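Local coordinates for LAO/AO transport system kinase (Escherichia coli, PDB 2P67), which belongs to the MeaB-like family of P-loop NTPases and pairs a nucleotide-binding-type alpha/beta domain with a helical C-terminal extension that meets a second subunit, at residues G266-Q269 with Q270-Q274; V277-L280 with R281-E285; T305-A308 with V309-N312; P316-G319 with L320-S324. All coordinates share one frame; numbering follows the deposited sequence. Where two conformers were deposited one is given.

Interaction 1: residues G266-Q269 with Q270-Q274; sequences GRLQ and QVRQQ. With NA (sodium ion), chain B.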
loop_
_atom_site.group_PDB
_atom_site.type_symbol
_atom_site.label_atom_id
_atom_site.label_comp_id
_atom_site.label_asym_id
_atom_site.label_seq_id
_atom_site.Cartn_x
_atom_site.Cartn_y
_atom_site.Cartn_z
ATOM N N GLY A 266 19.115 -16.789 0.274
ATOM C CA GLY A 266 19.509 -15.645 1.115
ATOM C C GLY A 266 18.425 -14.579 1.262
ATOM O O GLY A 266 18.702 -13.461 1.707
ATOM N N ARG A 267 17.189 -14.926 0.893
ATOM C CA ARG A 267 16.089 -13.961 0.926
ATOM C C ARG A 267 15.660 -13.608 2.350
ATOM O O ARG A 267 15.300 -12.463 2.604
ATOM C CB ARG A 267 14.890 -14.436 0.079
ATOM C CG ARG A 267 13.629 -13.536 0.095
ATOM C CD ARG A 267 13.839 -12.076 -0.354
ATOM N NE ARG A 267 12.556 -11.416 -0.624
ATOM C CZ ARG A 267 12.306 -10.107 -0.522
ATOM N NH1 ARG A 267 13.239 -9.251 -0.132
ATOM N NH2 ARG A 267 11.094 -9.649 -0.808
ATOM N N LEU A 268 15.703 -14.570 3.269
ATOM C CA LEU A 268 15.297 -14.278 4.650
ATOM C C LEU A 268 16.145 -13.164 5.276
ATOM O O LEU A 268 15.602 -12.198 5.818
ATOM C CB LEU A 268 15.308 -15.523 5.532
ATOM C CG LEU A 268 14.659 -15.283 6.910
ATOM C CD1 LEU A 268 13.292 -14.583 6.809
ATOM C CD2 LEU A 268 14.535 -16.579 7.670
ATOM N N GLN A 269 17.467 -13.288 5.174
ATOM C CA GLN A 269 18.376 -12.219 5.635
ATOM C C GLN A 269 18.017 -10.875 4.998
ATOM O O GLN A 269 18.005 -9.835 5.669
ATOM C CB GLN A 269 19.848 -12.573 5.320
ATOM C CG GLN A 269 20.469 -13.611 6.245
ATOM C CD GLN A 269 21.741 -14.284 5.666
ATOM O OE1 GLN A 269 21.731 -14.856 4.539
ATOM N NE2 GLN A 269 22.839 -14.240 6.452
ATOM N N GLN A 270 17.732 -10.883 3.697
ATOM C CA GLN A 270 17.360 -9.657 3.002
ATOM C C GLN A 270 16.066 -9.061 3.554
ATOM O O GLN A 270 15.989 -7.854 3.815
ATOM C CB GLN A 270 17.240 -9.903 1.497
ATOM C CG GLN A 270 17.245 -8.602 0.734
ATOM C CD GLN A 270 16.722 -8.754 -0.653
ATOM O OE1 GLN A 270 15.599 -9.229 -0.857
ATOM N NE2 GLN A 270 17.519 -8.333 -1.633
ATOM N N VAL A 271 15.076 -9.924 3.766
ATOM C CA VAL A 271 13.804 -9.520 4.361
ATOM C C VAL A 271 14.023 -8.837 5.712
ATOM O O VAL A 271 13.540 -7.722 5.930
ATOM C CB VAL A 271 12.822 -10.706 4.474
ATOM C CG1 VAL A 271 11.598 -10.339 5.372
ATOM C CG2 VAL A 271 12.340 -11.106 3.076
ATOM N N ARG A 272 14.773 -9.490 6.596
ATOM C CA ARG A 272 15.069 -8.941 7.923
ATOM C C ARG A 272 15.751 -7.559 7.859
ATOM O O ARG A 272 15.360 -6.633 8.595
ATOM C CB ARG A 272 15.912 -9.922 8.727
ATOM C CG ARG A 272 15.196 -11.193 9.091
ATOM C CD ARG A 272 16.186 -12.198 9.610
ATOM N NE ARG A 272 15.549 -13.210 10.447
ATOM C CZ ARG A 272 16.214 -14.082 11.182
ATOM N NH1 ARG A 272 17.551 -14.057 11.170
ATOM N NH2 ARG A 272 15.563 -14.984 11.913
ATOM N N GLN A 273 16.738 -7.416 6.975
ATOM C CA GLN A 273 17.417 -6.117 6.765
ATOM C C GLN A 273 16.460 -5.041 6.245
ATOM O O GLN A 273 16.440 -3.913 6.759
ATOM C CB GLN A 273 18.634 -6.285 5.836
ATOM C CG GLN A 273 19.180 -4.983 5.225
ATOM C CD GLN A 273 20.018 -4.125 6.185
ATOM O OE1 GLN A 273 20.663 -3.154 5.747
ATOM N NE2 GLN A 273 20.016 -4.469 7.488
ATOM N N GLN A 274 15.664 -5.391 5.239
ATOM C CA GLN A 274 14.661 -4.495 4.683
ATOM C C GLN A 274 13.631 -4.054 5.712
ATOM O O GLN A 274 13.204 -2.902 5.686
ATOM C CB GLN A 274 13.951 -5.140 3.503
ATOM C CG GLN A 274 14.785 -5.216 2.242
ATOM C CD GLN A 274 14.027 -5.859 1.087
ATOM O OE1 GLN A 274 13.022 -6.565 1.286
ATOM N NE2 GLN A 274 14.515 -5.631 -0.129
HETATM NA NA NA B . 15.063 -6.934 11.305
HETATM O O HOH W 1 14.492 -9.391 11.989
HETATM O O HOH W 2 12.150 -6.915 11.743
HETATM O O HOH W 3 14.929 -7.187 13.998
HETATM O O HOH W 4 17.745 -7.098 11.304
#
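Val271 CG2 lies over one face of the Arg267 guanidinium, 3.5 Å above its plane and offset toward the rim, while the side-chain amide oxygens OE1 of Gln270 and Gln274 approach its edge, near its plane. Both amide planes stand almost perpendicular to the guanidinium. The Arg267 NH1 bond to Gln274 OE1 is 3.0 Å long with an N-H...O angle of 144°, and the donor sits above the carbonyl plane. NH1 also approaches Gln270 OE1, but so closely that the detail of this contact is doubtful. A bend at chi2 (57°) turns the arginine chain along the helix toward these residues. Glutamine suits both places, being long enough to reach NH1 with a neutral acceptor. On another side of the helix, Leu268 CD2 lies 4.3 Å above the plane of the Arg272 guanidinium, offset toward its rim; the charge of Arg272 is answered by a salt bridge to Asp171. All this belongs to the first turns of helix 267-294, with Gly266 as N-cap; the glycine's positive phi also closes the preceding helix in a Schellman motif. Backbone bonds from Val271 N to Arg267 O (2.8 Å) and from Arg272 N to Leu268 O (2.9 Å) set the spacing of the side chains. Arg272 O binds the sodium ion at 2.7 Å, alongside four waters and Ser276 OG.

Interaction 2: residues V277-L280 with R281-E285; sequences VEWL and RKQTE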
loop_
_atom_site.group_PDB
_atom_site.type_symbol
_atom_site.label_atom_id
_atom_site.label_comp_id
_atom_site.label_asym_id
_atom_site.label_seq_id
_atom_site.Cartn_x
_atom_site.Cartn_y
_atom_site.Cartn_z
ATOM N N VAL A 277 15.418 -1.423 8.066
ATOM C CA VAL A 277 15.615 -0.178 7.330
ATOM C C VAL A 277 14.262 0.529 7.162
ATOM O O VAL A 277 14.150 1.731 7.437
ATOM C CB VAL A 277 16.320 -0.424 5.968
ATOM C CG1 VAL A 277 16.301 0.831 5.092
ATOM C CG2 VAL A 277 17.767 -0.930 6.187
ATOM N N GLU A 278 13.233 -0.230 6.759
ATOM C CA GLU A 278 11.914 0.367 6.546
ATOM C C GLU A 278 11.308 0.944 7.813
ATOM O O GLU A 278 10.695 2.013 7.765
ATOM C CB GLU A 278 10.950 -0.597 5.836
ATOM C CG GLU A 278 11.235 -0.652 4.330
ATOM C CD GLU A 278 10.453 -1.734 3.590
ATOM O OE1 GLU A 278 9.387 -2.165 4.097
ATOM O OE2 GLU A 278 10.914 -2.144 2.493
ATOM N N TRP A 279 11.497 0.261 8.943
ATOM C CA TRP A 279 11.008 0.786 10.225
ATOM C C TRP A 279 11.707 2.111 10.557
ATOM O O TRP A 279 11.044 3.116 10.823
ATOM C CB TRP A 279 11.163 -0.235 11.369
ATOM C CG TRP A 279 10.555 0.263 12.659
ATOM C CD1 TRP A 279 9.247 0.158 13.048
ATOM C CD2 TRP A 279 11.227 0.978 13.701
ATOM N NE1 TRP A 279 9.067 0.756 14.272
ATOM C CE2 TRP A 279 10.267 1.264 14.699
ATOM C CE3 TRP A 279 12.549 1.412 13.886
ATOM C CZ2 TRP A 279 10.589 1.965 15.880
ATOM C CZ3 TRP A 279 12.873 2.114 15.061
ATOM C CH2 TRP A 279 11.893 2.376 16.042
ATOM N N LEU A 280 13.036 2.118 10.506
ATOM C CA LEU A 280 13.807 3.338 10.746
ATOM C C LEU A 280 13.367 4.491 9.827
ATOM O O LEU A 280 13.162 5.613 10.282
ATOM C CB LEU A 280 15.303 3.071 10.555
ATOM C CG LEU A 280 16.054 2.464 11.740
ATOM C CD1 LEU A 280 17.419 1.874 11.295
ATOM C CD2 LEU A 280 16.240 3.519 12.810
ATOM N N ARG A 281 13.215 4.199 8.539
ATOM C CA ARG A 281 12.849 5.199 7.555
ATOM C C ARG A 281 11.443 5.727 7.843
ATOM O O ARG A 281 11.240 6.942 7.932
ATOM C CB ARG A 281 12.945 4.593 6.150
ATOM C CG ARG A 281 12.576 5.526 4.991
ATOM C CD ARG A 281 13.406 6.798 4.989
ATOM N NE ARG A 281 13.148 7.633 3.815
ATOM C CZ ARG A 281 13.956 7.726 2.764
ATOM N NH1 ARG A 281 15.093 7.025 2.721
ATOM N NH2 ARG A 281 13.631 8.524 1.755
ATOM N N LYS A 282 10.480 4.816 7.998
ATOM C CA LYS A 282 9.099 5.218 8.247
ATOM C C LYS A 282 8.956 6.016 9.550
ATOM O O LYS A 282 8.284 7.047 9.577
ATOM C CB LYS A 282 8.140 4.019 8.201
ATOM C CG LYS A 282 6.645 4.394 8.109
ATOM C CD LYS A 282 6.352 5.327 6.925
ATOM C CE LYS A 282 4.865 5.564 6.729
ATOM N NZ LYS A 282 4.582 6.195 5.415
ATOM N N GLN A 283 9.610 5.575 10.625
ATOM C CA GLN A 283 9.484 6.312 11.882
ATOM C C GLN A 283 10.132 7.692 11.821
ATOM O O GLN A 283 9.628 8.640 12.417
ATOM C CB GLN A 283 10.018 5.504 13.071
ATOM C CG GLN A 283 9.248 4.214 13.340
ATOM C CD GLN A 283 7.771 4.432 13.653
ATOM O OE1 GLN A 283 6.905 4.135 12.834
ATOM N NE2 GLN A 283 7.481 4.941 14.845
ATOM N N THR A 284 11.230 7.804 11.083
ATOM C CA THR A 284 11.927 9.081 10.911
ATOM C C THR A 284 11.040 10.058 10.135
ATOM O O THR A 284 10.822 11.202 10.565
ATOM C CB THR A 284 13.265 8.887 10.182
ATOM O OG1 THR A 284 14.112 8.053 10.983
ATOM C CG2 THR A 284 13.968 10.234 9.927
ATOM N N GLU A 285 10.511 9.586 9.008
ATOM C CA GLU A 285 9.565 10.373 8.218
ATOM C C GLU A 285 8.341 10.789 9.029
ATOM O O GLU A 285 7.936 11.951 8.986
ATOM C CB GLU A 285 9.110 9.589 6.992
ATOM C CG GLU A 285 10.167 9.426 5.917
ATOM C CD GLU A 285 9.694 8.548 4.783
ATOM O OE1 GLU A 285 8.522 8.101 4.819
ATOM O OE2 GLU A 285 10.483 8.306 3.850
#
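The aliphatic part of Gln283 rests on the indole of Trp279 in a CH-pi contact: Gln283 CG is 3.6 Å from the centroid of the five-membered ring, over the face and displaced toward the rim. With CG anti to the backbone N (chi1 -175°), the tryptophan swings its ring alongside the next turn, and the bent glutamine chain lays its amide only 16° from the ring plane. A long side chain with both methylenes and an amide is well matched to a broad aromatic face.

Among the hydrogen bonds, Leu280 O accepts two from the same residue, Thr284 N at 3.0 Å and Thr284 OG1 at 2.7 Å, arriving from opposite faces of the carbonyl plane. Threonine can thus satisfy its buried hydroxyl within the helix. Gln283 N bonds to Trp279 O at 2.9 Å, fixing the one-turn spacing that brings CG over the ring.

The charged pair is Arg281 and Glu285, where NE meets OE2 at 2.7 Å in a salt bridge on the anti side of the carboxylate. The guanidinium of Arg281 also makes a cation-pi contact with Phe293 of the second subunit, while Leu280 packs on Leu306 of that subunit. Such i to i+4 pairing is characteristic of the alpha-helix, here the middle of helix 267-294, which has one side turned to the partner subunit.

Interaction 3: residues T305-A308 with V309-N312; sequences TLLA and VKNN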
loop_
_atom_site.group_PDB
_atom_site.type_symbol
_atom_site.label_atom_id
_atom_site.label_comp_id
_atom_site.label_asym_id
_atom_site.label_seq_id
_atom_site.Cartn_x
_atom_site.Cartn_y
_atom_site.Cartn_z
ATOM N N THR A 305 -6.319 25.845 3.142
ATOM C CA THR A 305 -5.875 25.566 1.782
ATOM C C THR A 305 -6.720 24.462 1.159
ATOM O O THR A 305 -7.220 24.634 0.057
ATOM C CB THR A 305 -4.389 25.189 1.728
ATOM O OG1 THR A 305 -3.610 26.271 2.253
ATOM C CG2 THR A 305 -3.963 24.863 0.286
ATOM N N LEU A 306 -6.895 23.349 1.873
ATOM C CA LEU A 306 -7.787 22.273 1.430
ATOM C C LEU A 306 -9.179 22.789 1.085
ATOM O O LEU A 306 -9.734 22.438 0.045
ATOM C CB LEU A 306 -7.913 21.175 2.495
ATOM C CG LEU A 306 -6.770 20.153 2.611
ATOM C CD1 LEU A 306 -7.180 18.968 3.496
ATOM C CD2 LEU A 306 -6.376 19.670 1.247
ATOM N N LEU A 307 -9.733 23.633 1.945
ATOM C CA LEU A 307 -11.081 24.180 1.689
ATOM C C LEU A 307 -11.129 25.098 0.460
ATOM O O LEU A 307 -12.086 25.050 -0.305
ATOM C CB LEU A 307 -11.640 24.899 2.916
ATOM C CG LEU A 307 -13.140 25.237 2.886
ATOM C CD1 LEU A 307 -14.005 24.007 2.653
ATOM C CD2 LEU A 307 -13.544 25.930 4.197
ATOM N N ALA A 308 -10.097 25.921 0.288
ATOM C CA ALA A 308 -9.943 26.744 -0.918
ATOM C C ALA A 308 -9.952 25.905 -2.190
ATOM O O ALA A 308 -10.596 26.257 -3.161
ATOM C CB ALA A 308 -8.664 27.599 -0.833
ATOM N N VAL A 309 -9.239 24.780 -2.188
ATOM C CA VAL A 309 -9.245 23.871 -3.337
ATOM C C VAL A 309 -10.629 23.229 -3.528
ATOM O O VAL A 309 -11.171 23.198 -4.641
ATOM C CB VAL A 309 -8.095 22.794 -3.218
ATOM C CG1 VAL A 309 -8.206 21.759 -4.316
ATOM C CG2 VAL A 309 -6.703 23.475 -3.226
ATOM N N LYS A 310 -11.235 22.780 -2.434
ATOM C CA LYS A 310 -12.538 22.137 -2.517
ATOM C C LYS A 310 -13.574 23.095 -3.098
ATOM O O LYS A 310 -14.442 22.676 -3.877
ATOM C CB LYS A 310 -12.960 21.684 -1.119
ATOM C CG LYS A 310 -14.210 20.866 -1.027
ATOM C CD LYS A 310 -14.364 20.390 0.428
ATOM C CE LYS A 310 -15.757 19.831 0.653
ATOM N NZ LYS A 310 -15.782 18.491 1.282
ATOM N N ASN A 311 -13.470 24.376 -2.730
ATOM C CA ASN A 311 -14.418 25.412 -3.165
ATOM C C ASN A 311 -14.048 26.084 -4.506
ATOM O O ASN A 311 -14.669 27.086 -4.905
ATOM C CB ASN A 311 -14.561 26.481 -2.064
ATOM C CG ASN A 311 -15.570 26.107 -0.999
ATOM O OD1 ASN A 311 -16.545 25.392 -1.250
ATOM N ND2 ASN A 311 -15.346 26.609 0.209
ATOM N N ASN A 312 -13.059 25.523 -5.204
ATOM C CA ASN A 312 -12.701 25.954 -6.572
ATOM C C ASN A 312 -12.119 27.364 -6.676
ATOM O O ASN A 312 -12.167 27.989 -7.754
ATOM C CB ASN A 312 -13.894 25.815 -7.530
ATOM C CG ASN A 312 -14.505 24.440 -7.496
ATOM O OD1 ASN A 312 -13.790 23.441 -7.481
ATOM N ND2 ASN A 312 -15.837 24.376 -7.480
#
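Leu307 and Asn311 run side by side, pointing the same way, with Asn311 ND2 3.7 Å from Leu307 CG and 3.8 Å from Leu307 CD1. The amide nitrogen simply lies against the leucine branch on the exposed side of the helix. Leu307 turns there because its CG stands anti to the backbone N (chi1 -167°), which carries the branch toward the following turn. Next to it Lys310 stretches out with its CD near Leu307 CD1, a loose 4.3 Å contact, and its amine makes a weak hydrogen bond to Gln273 of the second subunit. A long, flexible lysine suits this more exposed side, from which it can still reach the other chain.

Residues 305-312 take in the last turns of helix 296-310 and its end, which is a Schellman motif. Asn311 is the first residue to leave helical angles, and Asn312 takes a positive phi of 67° as the C-prime residue, a conformation that asparagine tolerates better than most residues. Asn312 N bonds to Val309 O at 3.0 Å, and Thr313 N reaches back to Ala308 O.

The closely packed side is different in character. Thr305 is buried, its hydroxyl bonded to Tyr301 O, and its carbonyl receives Val309 N at 3.0 Å. The short branch of valine keeps its methyl close to the backbone, with Val309 CG2 lying 3.5 Å from that same Thr305 O. Val309 also packs on Leu280 of the second subunit.

Interaction 4: residues P316-G319 with L320-S324; sequences PRTG and LRQLS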
loop_
_atom_site.group_PDB
_atom_site.type_symbol
_atom_site.label_atom_id
_atom_site.label_comp_id
_atom_site.label_asym_id
_atom_site.label_seq_id
_atom_site.Cartn_x
_atom_site.Cartn_y
_atom_site.Cartn_z
ATOM N N PRO A 316 -5.037 22.976 -7.432
ATOM C CA PRO A 316 -4.097 22.156 -6.665
ATOM C C PRO A 316 -2.643 22.670 -6.730
ATOM O O PRO A 316 -1.980 22.740 -5.691
ATOM C CB PRO A 316 -4.255 20.778 -7.303
ATOM C CG PRO A 316 -5.708 20.770 -7.747
ATOM C CD PRO A 316 -5.912 22.153 -8.292
ATOM N N ARG A 317 -2.184 23.080 -7.915
ATOM C CA ARG A 317 -0.840 23.652 -8.078
ATOM C C ARG A 317 -0.592 24.790 -7.084
ATOM O O ARG A 317 0.407 24.794 -6.360
ATOM C CB ARG A 317 -0.650 24.179 -9.510
ATOM C CG ARG A 317 0.658 24.924 -9.710
ATOM C CD ARG A 317 0.659 25.699 -11.016
ATOM N NE ARG A 317 0.846 24.785 -12.134
ATOM C CZ ARG A 317 1.434 25.127 -13.271
ATOM N NH1 ARG A 317 1.901 26.366 -13.432
ATOM N NH2 ARG A 317 1.551 24.238 -14.237
ATOM N N THR A 318 -1.517 25.752 -7.057
ATOM C CA THR A 318 -1.397 26.912 -6.181
ATOM C C THR A 318 -1.515 26.492 -4.732
ATOM O O THR A 318 -0.757 26.968 -3.888
ATOM C CB THR A 318 -2.421 28.021 -6.534
ATOM O OG1 THR A 318 -2.076 28.550 -7.805
ATOM C CG2 THR A 318 -2.365 29.170 -5.532
ATOM N N GLY A 319 -2.444 25.576 -4.450
ATOM C CA GLY A 319 -2.559 25.022 -3.103
ATOM C C GLY A 319 -1.213 24.496 -2.610
ATOM O O GLY A 319 -0.763 24.823 -1.496
ATOM N N LEU A 320 -0.561 23.704 -3.457
ATOM C CA LEU A 320 0.722 23.104 -3.112
ATOM C C LEU A 320 1.807 24.154 -2.907
ATOM O O LEU A 320 2.520 24.125 -1.904
ATOM C CB LEU A 320 1.148 22.084 -4.173
ATOM C CG LEU A 320 2.460 21.327 -3.916
ATOM C CD1 LEU A 320 2.329 20.422 -2.693
ATOM C CD2 LEU A 320 2.860 20.526 -5.139
ATOM N N ARG A 321 1.934 25.076 -3.863
ATOM C CA ARG A 321 2.943 26.142 -3.778
ATOM C C ARG A 321 2.854 26.926 -2.472
ATOM O O ARG A 321 3.861 27.149 -1.803
ATOM C CB ARG A 321 2.840 27.088 -4.977
ATOM C CG ARG A 321 3.934 28.157 -5.026
ATOM C CD ARG A 321 3.747 29.098 -6.202
ATOM N NE ARG A 321 2.502 29.868 -6.118
ATOM C CZ ARG A 321 1.423 29.665 -6.875
ATOM N NH1 ARG A 321 1.401 28.704 -7.802
ATOM N NH2 ARG A 321 0.359 30.434 -6.708
ATOM N N GLN A 322 1.650 27.346 -2.104
ATOM C CA GLN A 322 1.495 28.156 -0.910
ATOM C C GLN A 322 1.729 27.353 0.367
ATOM O O GLN A 322 2.233 27.892 1.351
ATOM C CB GLN A 322 0.151 28.875 -0.895
ATOM C CG GLN A 322 -1.065 28.017 -0.653
ATOM C CD GLN A 322 -2.336 28.842 -0.704
ATOM O OE1 GLN A 322 -2.419 29.827 -1.443
ATOM N NE2 GLN A 322 -3.331 28.449 0.087
ATOM N N LEU A 323 1.384 26.066 0.359
ATOM C CA LEU A 323 1.774 25.210 1.474
ATOM C C LEU A 323 3.300 25.137 1.600
ATOM O O LEU A 323 3.831 25.253 2.706
ATOM C CB LEU A 323 1.164 23.808 1.350
ATOM C CG LEU A 323 -0.320 23.743 1.708
ATOM C CD1 LEU A 323 -0.910 22.421 1.198
ATOM C CD2 LEU A 323 -0.544 23.954 3.213
ATOM N N SER A 324 3.987 24.981 0.469
ATOM C CA SER A 324 5.454 24.911 0.438
ATOM C C SER A 324 6.086 26.194 0.962
ATOM O O SER A 324 7.015 26.158 1.768
ATOM C CB SER A 324 5.953 24.656 -0.982
ATOM O OG SER A 324 5.605 23.359 -1.421
#
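With its CG anti to the backbone N and a bend at chi3 (63°), Arg321 folds its guanidinium back along the preceding turn to lie beside Thr318, the two side chains pointing the same way. Arg321 NH2 hydrogen-bonds to Thr318 OG1 at 3.3 Å, with an N-H...O angle of 140°, and touches the methyl CG2 of Thr318 at 3.2 Å. Threonine suits the place by offering both a hydroxyl and a methyl to one arginine. Its OG1 has a further partner, Asp47 of the second subunit, so the hydroxyl links the arginine to the neighbouring chain.

Gln322 takes the less common first torsion of 72°, which puts its CG 3.3 Å from Gly319 O. Leu323 CG packs at 3.4 Å against the same carbonyl, and Leu323 N bonds to Gly319 O at 3.1 Å. Gly319 is buried, its carbonyl also lying against Thr305 CG2 of helix 296-310. Pro316 fits the first turn, where its missing N-H costs no helical bond. These are the first turns of helix 316-328, the second helix of a helical hairpin with helix 296-310, which also packs on the second subunit, Arg317 forming a salt bridge with its Glu139.

In the fold
The four contacts follow one another along the C-terminal helices. Interactions 1 and 2 share helix 267-294, their centres about 16 Å apart; the sodium ion sits at interaction 1, and the Trp279 side chain of interaction 2 is about 8 Å from it. Interactions 3 and 4 lie far out, their centres about 39 and 38 Å from the centre of the chain, and touch each other: Thr305 OG1 is 3.1 Å from Gln322 NE2, a probable hydrogen bond joining successive helices. Between interactions 2 and 4 the nearest atoms are about 15 Å apart within one chain, yet across the subunit boundary Thr284 meets Leu323, consistent with an arm exchanged between two copies.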